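Local coordinates for xylulose kinase (Escherichia coli, PDB 2ITM), which catalyses the ATP-dependent phosphorylation of D-xylulose to D-xylulose 5-phosphate as a homodimeric member of the FGGY kinase family, at residues D299-L304 and P311-A316; L361-L366 and S399-Q404; A372-M377 and A407-Q412. One frame throughout, in Å; residues are numbered along the deposited sequence.

Interaction 1 of 3, residues D299-L304 and P311-A316; sequences DWAAKL and PALIAA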
loop_
_atom_site.group_PDB
_atom_site.type_symbol
_atom_site.label_atom_id
_atom_site.label_comp_id
_atom_site.label_asym_id
_atom_site.label_seq_id
_atom_site.Cartn_x
_atom_site.Cartn_y
_atom_site.Cartn_z
ATOM N N ASP A 299 8.884 1.789 16.112
ATOM C CA ASP A 299 7.851 1.064 16.820
ATOM C C ASP A 299 6.837 0.480 15.857
ATOM O O ASP A 299 6.262 -0.570 16.105
ATOM C CB ASP A 299 7.169 1.963 17.842
ATOM C CG ASP A 299 8.027 2.214 19.050
ATOM O OD1 ASP A 299 7.893 3.288 19.648
ATOM O OD2 ASP A 299 8.868 1.406 19.476
ATOM N N TRP A 300 6.622 1.175 14.751
ATOM C CA TRP A 300 5.548 0.820 13.841
ATOM C C TRP A 300 6.003 -0.288 12.905
ATOM O O TRP A 300 5.345 -1.315 12.808
ATOM C CB TRP A 300 5.045 2.052 13.085
ATOM C CG TRP A 300 4.208 1.757 11.895
ATOM C CD1 TRP A 300 2.864 1.589 11.861
ATOM C CD2 TRP A 300 4.660 1.616 10.554
ATOM N NE1 TRP A 300 2.447 1.345 10.578
ATOM C CE2 TRP A 300 3.539 1.351 9.758
ATOM C CE3 TRP A 300 5.915 1.685 9.936
ATOM C CZ2 TRP A 300 3.629 1.149 8.389
ATOM C CZ3 TRP A 300 6.002 1.480 8.581
ATOM C CH2 TRP A 300 4.874 1.224 7.820
ATOM N N ALA A 301 7.144 -0.094 12.256
ATOM C CA ALA A 301 7.836 -1.188 11.599
ATOM C C ALA A 301 7.899 -2.503 12.353
ATOM O O ALA A 301 7.920 -3.563 11.756
ATOM C CB ALA A 301 9.279 -0.823 11.326
ATOM N N ALA A 302 7.913 -2.406 13.674
ATOM C CA ALA A 302 7.886 -3.569 14.535
ATOM C C ALA A 302 6.522 -4.210 14.525
ATOM O O ALA A 302 6.381 -5.368 14.171
ATOM C CB ALA A 302 8.288 -3.197 15.942
ATOM N N LYS A 303 5.507 -3.456 14.906
ATOM C CA LYS A 303 4.189 -4.046 15.052
ATOM C C LYS A 303 3.557 -4.389 13.719
ATOM O O LYS A 303 2.961 -5.441 13.579
ATOM C CB LYS A 303 3.259 -3.154 15.863
ATOM C CG LYS A 303 1.819 -3.137 15.356
ATOM C CD LYS A 303 1.147 -4.498 15.518
ATOM C CE LYS A 303 -0.249 -4.369 16.100
ATOM N NZ LYS A 303 -0.703 -2.962 16.114
ATOM N N LEU A 304 3.676 -3.491 12.757
ATOM C CA LEU A 304 3.546 -3.838 11.353
ATOM C C LEU A 304 4.006 -5.193 10.843
ATOM O O LEU A 304 3.282 -5.863 10.118
ATOM C CB LEU A 304 4.367 -2.881 10.499
ATOM C CG LEU A 304 3.920 -2.666 9.058
ATOM C CD1 LEU A 304 2.471 -2.294 8.962
ATOM C CD2 LEU A 304 4.764 -1.606 8.427
ATOM N N PRO A 311 13.905 -4.390 18.976
ATOM C CA PRO A 311 15.132 -5.108 18.749
ATOM C C PRO A 311 14.928 -6.468 18.120
ATOM O O PRO A 311 15.818 -6.938 17.425
ATOM C CB PRO A 311 15.689 -5.245 20.160
ATOM C CG PRO A 311 15.141 -4.112 20.848
ATOM C CD PRO A 311 13.729 -4.064 20.392
ATOM N N ALA A 312 13.779 -7.091 18.341
ATOM C CA ALA A 312 13.296 -8.076 17.387
ATOM C C ALA A 312 13.503 -7.501 16.007
ATOM O O ALA A 312 14.182 -8.067 15.167
ATOM C CB ALA A 312 11.862 -8.385 17.629
ATOM N N LEU A 313 12.906 -6.350 15.785
ATOM C CA LEU A 313 12.944 -5.735 14.483
ATOM C C LEU A 313 14.380 -5.613 14.007
ATOM O O LEU A 313 14.760 -6.209 13.019
ATOM C CB LEU A 313 12.285 -4.369 14.542
ATOM C CG LEU A 313 12.617 -3.475 13.370
ATOM C CD1 LEU A 313 11.771 -3.862 12.202
ATOM C CD2 LEU A 313 12.385 -2.050 13.739
ATOM N N ILE A 314 15.174 -4.841 14.724
ATOM C CA ILE A 314 16.502 -4.464 14.237
ATOM C C ILE A 314 17.255 -5.726 13.904
ATOM O O ILE A 314 18.210 -5.712 13.141
ATOM C CB ILE A 314 17.218 -3.602 15.279
ATOM C CG1 ILE A 314 17.515 -2.213 14.746
ATOM C CG2 ILE A 314 18.502 -4.241 15.684
ATOM C CD1 ILE A 314 16.373 -1.255 14.915
ATOM N N ALA A 315 16.801 -6.850 14.483
ATOM C CA ALA A 315 17.447 -8.124 14.225
ATOM C C ALA A 315 16.889 -8.823 13.005
ATOM O O ALA A 315 17.620 -9.475 12.275
ATOM C CB ALA A 315 17.355 -9.020 15.431
ATOM N N ALA A 316 15.590 -8.702 12.785
ATOM C CA ALA A 316 15.005 -9.273 11.604
ATOM C C ALA A 316 15.750 -8.757 10.387
ATOM O O ALA A 316 16.030 -9.498 9.461
ATOM C CB ALA A 316 13.550 -8.893 11.522
#

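Interaction 2 of 3, residues L361-L366 and S399-Q404; sequences LARAVL and SEYWRQ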
loop_
_atom_site.group_PDB
_atom_site.type_symbol
_atom_site.label_atom_id
_atom_site.label_comp_id
_atom_site.label_asym_id
_atom_site.label_seq_id
_atom_site.Cartn_x
_atom_site.Cartn_y
_atom_site.Cartn_z
ATOM N N LEU A 361 11.236 -6.327 4.563
ATOM C CA LEU A 361 10.385 -5.203 4.890
ATOM C C LEU A 361 11.004 -4.364 5.987
ATOM O O LEU A 361 11.016 -3.151 5.923
ATOM C CB LEU A 361 9.009 -5.694 5.305
ATOM C CG LEU A 361 7.980 -5.578 4.194
ATOM C CD1 LEU A 361 8.607 -5.850 2.871
ATOM C CD2 LEU A 361 6.764 -6.456 4.424
ATOM N N ALA A 362 11.529 -5.036 6.995
ATOM C CA ALA A 362 12.077 -4.366 8.152
ATOM C C ALA A 362 13.338 -3.609 7.788
ATOM O O ALA A 362 13.542 -2.497 8.225
ATOM C CB ALA A 362 12.356 -5.358 9.249
ATOM N N ARG A 363 14.180 -4.231 6.988
ATOM C CA ARG A 363 15.280 -3.526 6.370
ATOM C C ARG A 363 14.879 -2.287 5.580
ATOM O O ARG A 363 15.526 -1.264 5.677
ATOM C CB ARG A 363 16.076 -4.456 5.488
ATOM C CG ARG A 363 17.427 -4.737 6.027
ATOM C CD ARG A 363 18.519 -3.918 5.447
ATOM N NE ARG A 363 19.721 -4.733 5.415
ATOM C CZ ARG A 363 20.939 -4.284 5.189
ATOM N NH1 ARG A 363 21.150 -3.001 4.969
ATOM N NH2 ARG A 363 21.940 -5.125 5.176
ATOM N N ALA A 364 13.820 -2.405 4.797
ATOM C CA ALA A 364 13.341 -1.300 3.984
ATOM C C ALA A 364 12.963 -0.074 4.815
ATOM O O ALA A 364 13.351 1.034 4.505
ATOM C CB ALA A 364 12.203 -1.734 3.131
ATOM N N VAL A 365 12.224 -0.298 5.888
ATOM C CA VAL A 365 11.826 0.763 6.778
ATOM C C VAL A 365 12.997 1.527 7.375
ATOM O O VAL A 365 13.051 2.739 7.294
ATOM C CB VAL A 365 10.871 0.261 7.871
ATOM C CG1 VAL A 365 10.378 1.405 8.696
ATOM C CG2 VAL A 365 9.711 -0.458 7.254
ATOM N N LEU A 366 13.946 0.808 7.950
ATOM C CA LEU A 366 15.114 1.430 8.540
ATOM C C LEU A 366 15.848 2.300 7.536
ATOM O O LEU A 366 16.206 3.422 7.826
ATOM C CB LEU A 366 16.055 0.373 9.112
ATOM C CG LEU A 366 15.529 -0.488 10.258
ATOM C CD1 LEU A 366 16.641 -1.326 10.869
ATOM C CD2 LEU A 366 14.872 0.371 11.293
ATOM N N SER A 399 18.740 2.015 19.220
ATOM C CA SER A 399 19.450 0.952 18.522
ATOM C C SER A 399 20.837 1.330 18.013
ATOM O O SER A 399 21.001 2.279 17.264
ATOM C CB SER A 399 18.602 0.387 17.392
ATOM O OG SER A 399 19.256 -0.669 16.735
ATOM N N GLU A 400 21.836 0.571 18.446
ATOM C CA GLU A 400 23.202 0.728 17.970
ATOM C C GLU A 400 23.328 0.475 16.476
ATOM O O GLU A 400 23.975 1.216 15.761
ATOM C CB GLU A 400 24.115 -0.227 18.729
ATOM C CG GLU A 400 25.556 -0.246 18.275
ATOM C CD GLU A 400 26.337 -1.371 18.927
ATOM O OE1 GLU A 400 25.769 -2.463 19.094
ATOM O OE2 GLU A 400 27.511 -1.159 19.270
ATOM N N TYR A 401 22.690 -0.583 16.014
ATOM C CA TYR A 401 22.678 -0.891 14.605
ATOM C C TYR A 401 22.181 0.283 13.780
ATOM O O TYR A 401 22.784 0.641 12.784
ATOM C CB TYR A 401 21.831 -2.121 14.326
ATOM C CG TYR A 401 21.806 -2.480 12.868
ATOM C CD1 TYR A 401 22.981 -2.598 12.152
ATOM C CD2 TYR A 401 20.614 -2.677 12.202
ATOM C CE1 TYR A 401 22.973 -2.916 10.832
ATOM C CE2 TYR A 401 20.592 -2.992 10.872
ATOM C CZ TYR A 401 21.779 -3.107 10.189
ATOM O OH TYR A 401 21.783 -3.424 8.858
ATOM N N TRP A 402 21.076 0.883 14.199
ATOM C CA TRP A 402 20.444 1.881 13.390
ATOM C C TRP A 402 21.192 3.188 13.406
ATOM O O TRP A 402 21.341 3.841 12.405
ATOM C CB TRP A 402 18.996 2.095 13.789
ATOM C CG TRP A 402 18.257 2.917 12.786
ATOM C CD1 TRP A 402 18.168 2.690 11.447
ATOM C CD2 TRP A 402 17.531 4.111 13.032
ATOM N NE1 TRP A 402 17.424 3.666 10.843
ATOM C CE2 TRP A 402 17.019 4.556 11.795
ATOM C CE3 TRP A 402 17.254 4.859 14.171
ATOM C CZ2 TRP A 402 16.252 5.698 11.678
ATOM C CZ3 TRP A 402 16.496 5.982 14.046
ATOM C CH2 TRP A 402 16.002 6.397 12.809
ATOM N N ARG A 403 21.700 3.536 14.576
ATOM C CA ARG A 403 22.531 4.709 14.735
ATOM C C ARG A 403 23.696 4.686 13.763
ATOM O O ARG A 403 24.045 5.702 13.174
ATOM C CB ARG A 403 23.048 4.808 16.168
ATOM C CG ARG A 403 22.021 5.268 17.205
ATOM C CD ARG A 403 22.632 5.842 18.457
ATOM N NE ARG A 403 23.519 4.879 19.091
ATOM C CZ ARG A 403 23.128 3.917 19.907
ATOM N NH1 ARG A 403 21.856 3.767 20.207
ATOM N NH2 ARG A 403 24.016 3.090 20.423
ATOM N N GLN A 404 24.304 3.518 13.607
ATOM C CA GLN A 404 25.402 3.350 12.678
ATOM C C GLN A 404 24.960 3.423 11.235
ATOM O O GLN A 404 25.622 4.027 10.417
ATOM C CB GLN A 404 26.092 2.022 12.903
ATOM C CG GLN A 404 27.312 1.857 12.052
ATOM C CD GLN A 404 28.385 2.832 12.417
ATOM O OE1 GLN A 404 28.977 3.460 11.552
ATOM N NE2 GLN A 404 28.645 2.959 13.705
#

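Interaction 3 of 3, residues A372-M377 and A407-Q412; sequences ALADGM and ADISGQ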
loop_
_atom_site.group_PDB
_atom_site.type_symbol
_atom_site.label_atom_id
_atom_site.label_comp_id
_atom_site.label_asym_id
_atom_site.label_seq_id
_atom_site.Cartn_x
_atom_site.Cartn_y
_atom_site.Cartn_z
ATOM N N ALA A 372 15.298 9.541 4.436
ATOM C CA ALA A 372 14.525 10.729 4.749
ATOM C C ALA A 372 15.236 11.672 5.725
ATOM O O ALA A 372 15.380 12.851 5.459
ATOM C CB ALA A 372 13.174 10.340 5.272
ATOM N N LEU A 373 15.685 11.120 6.843
ATOM C CA LEU A 373 16.353 11.889 7.871
ATOM C C LEU A 373 17.624 12.573 7.374
ATOM O O LEU A 373 17.895 13.703 7.719
ATOM C CB LEU A 373 16.650 11.020 9.089
ATOM C CG LEU A 373 15.453 10.498 9.888
ATOM C CD1 LEU A 373 15.874 9.556 10.975
ATOM C CD2 LEU A 373 14.590 11.617 10.425
ATOM N N ALA A 374 18.398 11.869 6.560
ATOM C CA ALA A 374 19.633 12.396 6.008
ATOM C C ALA A 374 19.392 13.560 5.055
ATOM O O ALA A 374 20.094 14.555 5.098
ATOM C CB ALA A 374 20.408 11.308 5.323
ATOM N N ASP A 375 18.397 13.415 4.193
ATOM C CA ASP A 375 18.000 14.479 3.291
ATOM C C ASP A 375 17.531 15.673 4.097
ATOM O O ASP A 375 17.801 16.814 3.751
ATOM C CB ASP A 375 16.876 14.013 2.367
ATOM C CG ASP A 375 17.379 13.253 1.156
ATOM O OD1 ASP A 375 18.554 13.413 0.781
ATOM O OD2 ASP A 375 16.652 12.479 0.529
ATOM N N GLY A 376 16.812 15.384 5.179
ATOM C CA GLY A 376 16.312 16.406 6.076
ATOM C C GLY A 376 17.422 17.246 6.667
ATOM O O GLY A 376 17.381 18.477 6.652
ATOM N N MET A 377 18.436 16.580 7.187
ATOM C CA MET A 377 19.603 17.284 7.689
ATOM C C MET A 377 20.364 18.051 6.601
ATOM O O MET A 377 20.751 19.190 6.834
ATOM C CB MET A 377 20.519 16.330 8.455
ATOM C CG MET A 377 19.889 15.784 9.728
ATOM S SD MET A 377 21.034 14.999 10.851
ATOM C CE MET A 377 21.366 13.497 9.985
ATOM N N ALA A 407 24.612 6.860 10.425
ATOM C CA ALA A 407 25.896 7.463 10.178
ATOM C C ALA A 407 26.461 7.096 8.811
ATOM O O ALA A 407 27.037 7.925 8.129
ATOM C CB ALA A 407 26.847 7.082 11.270
ATOM N N ASP A 408 26.273 5.845 8.422
ATOM C CA ASP A 408 26.760 5.342 7.152
ATOM C C ASP A 408 26.067 6.026 6.000
ATOM O O ASP A 408 26.692 6.467 5.051
ATOM C CB ASP A 408 26.531 3.838 7.079
ATOM C CG ASP A 408 27.379 3.053 8.073
ATOM O OD1 ASP A 408 28.388 3.581 8.566
ATOM O OD2 ASP A 408 27.101 1.889 8.391
ATOM N N ILE A 409 24.748 6.111 6.110
ATOM C CA ILE A 409 23.893 6.787 5.152
ATOM C C ILE A 409 24.208 8.263 5.034
ATOM O O ILE A 409 24.326 8.781 3.945
ATOM C CB ILE A 409 22.418 6.593 5.536
ATOM C CG1 ILE A 409 21.959 5.193 5.174
ATOM C CG2 ILE A 409 21.552 7.606 4.856
ATOM C CD1 ILE A 409 20.563 4.922 5.523
ATOM N N SER A 410 24.335 8.938 6.164
ATOM C CA SER A 410 24.348 10.384 6.193
ATOM C C SER A 410 25.717 10.998 5.981
ATOM O O SER A 410 25.824 12.146 5.586
ATOM C CB SER A 410 23.750 10.900 7.493
ATOM O OG SER A 410 24.665 10.816 8.549
ATOM N N GLY A 411 26.762 10.247 6.271
ATOM C CA GLY A 411 28.103 10.788 6.222
ATOM C C GLY A 411 28.415 11.646 7.424
ATOM O O GLY A 411 29.369 12.392 7.437
ATOM N N GLN A 412 27.575 11.526 8.439
ATOM C CA GLN A 412 27.622 12.390 9.597
ATOM C C GLN A 412 28.027 11.614 10.828
ATOM O O GLN A 412 27.530 10.532 11.073
ATOM C CB GLN A 412 26.253 13.004 9.817
ATOM C CG GLN A 412 26.283 14.367 10.396
ATOM C CD GLN A 412 26.759 15.396 9.417
ATOM O OE1 GLN A 412 26.479 15.301 8.231
ATOM N NE2 GLN A 412 27.488 16.395 9.923
#

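Interaction 1 of 3, residues D299-L304 and P311-A316
The carbonyl oxygen of Ala301 has a polar and an apolar neighbour: it takes a hydrogen bond from the hydroxyl of Thr305 in its own chain, while Leu313 CD1 rests 3.9 Å from Ala301 O across the contact. The same hydroxyl is also hydrogen-bonded to Ala302 O, so its one proton is shared between two carbonyls near the C-terminal end of segment 299-304. No hydrogen bond joins the two segments, and they meet through three buried residues. Leu313 carries the contact from its side. With CG anti to the backbone N (chi1 163°), its isobutyl group reaches out from helix 310-316 and turns both methyls to Ala301. Leu313 CD1 comes to 4.0 Å from Ala301 CB, and Leu313 CD2 lies almost as near the same methyl, at 4.1 Å. Beside this, Ala302 CB and Leu313 CB sit 4.4 Å apart. Alanine suits both positions because a single methyl lets the backbones draw close: Ala302 CA and Leu313 CA are separated by 5.5 Å. Helix 358-381 adds a third wall, with Val365 against Ala301 and Ala362 against Leu313, so that the leucine is wedged among small and branched apolar groups. Trp300, whose CB points away from helix 310-316, meets the His354 ring of the second subunit; Leu304 packs on His356 of that subunit. The helix is thus shared between the packing of the C-terminal FGGY domain and the subunit interface. With just 119 Å² buried and no polar bond between the segments, the direct contact rests on van der Waals packing, and on the segment 311-316 side a single leucine supplies it.

Interaction 2 of 3, residues L361-L366 and S399-Q404
Leu366 and Trp402 make the tight half of this contact, where helix 358-381 meets the first turns of helix 400-410 in the C-terminal FGGY domain. The indole does two jobs. Its NE1 donates to Leu366 O at 3.3 Å, nearly straight at 162°; the oxygen lies at the ring edge, close to the indole plane, whereas the N-H comes from above the carbonyl plane. The apolar part of the same ring takes the leucine: Leu366 CB is 3.9 Å from Trp402 CD1, and Leu366 CD2 lies over one indole face. With CG anti to the backbone N (chi1 -168°), the indole reaches toward segment 361-366, whose axis passes 12.1 Å from that of segment 400-404. Leu298 of helix 294-304 packs on both residues.

Toward the more exposed side the fit is looser. Leu366 CD1 approaches Tyr401 CE2 only to 4.3 Å, and Tyr401 OH stands over the centre of the Arg363 guanidinium, 3.9 Å from Arg363 CZ, with ring and guanidinium planes 85° apart. The charge of Arg363 is met by Glu367, in a salt bridge. A phenylalanine in place of Trp402 would probably leave the Leu366 carbonyl without its indole donor and open a gap beside the leucine. One buried indole thus gives the contact both its polar bond and part of its apolar surface, consistent with a role in setting how the helices sit together.

Interaction 3 of 3, residues A372-M377 and A407-Q412
Ala374 of helix 358-381 and Ser410 at the end of helix 400-410, in the C-terminal FGGY domain, have CA atoms just 5.1 Å apart, where the second helix closes in an ST turn. Such an approach needs small side chains on both sides, and an alanine and a serine meet that need: Ala374 CB touches Ser410 CB at 4.0 Å, with no hydrogen bond between the segments. Ile409 extends the contact. Its CG2, anti to the backbone N, lies 3.9 Å from Ala374 CB, so the alanine methyl is received by a methyl and a methylene of consecutive residues. Tyr371 and Tyr465 also pack on Ile409.

The serine hydroxyl is spent at its own helix end. Lying between the backbone N and the carbonyl carbon (chi1 79°), Ser410 OG accepts from Gln412 N at 3.0 Å, rather bent at 133°, and bonds Leu406 O one turn back. Both polar needs are thereby met locally, and the serine offers carbon to its neighbour. Gly411, with positive phi, leaves the helical conformation here, a place that suits a residue without a side chain. Helix 459-479 is tied to both helices, Arg473 forming a salt bridge with Asp375 and Arg461 one with Asp408. At the far end of the contact the thioether of Met377 reaches toward the serine, its terminal methyl CE 4.3 Å from Ser410 CB.

How the interactions relate
All three contacts lie in the C-terminal FGGY domain, away from the xylulose site. Interaction 1 closes before the others open; the segments of interactions 2 and 3 alternate along the chain, since both join helix 358-381 to helix 400-410. Their centres are about 13 Å apart, and Trp402 CH2 bridges them by packing 3.7 Å from Leu373 CD1. Interaction 1 lies about 9 Å from interaction 2, centre to centre, and touches it also where Ile314 packs on Ser399 and Tyr401; from interaction 3 its centre is about 21 Å away. Helix 358-381 runs through all three neighbourhoods: helices 294-304 and 310-316 pack near its start, the former also meeting the second subunit.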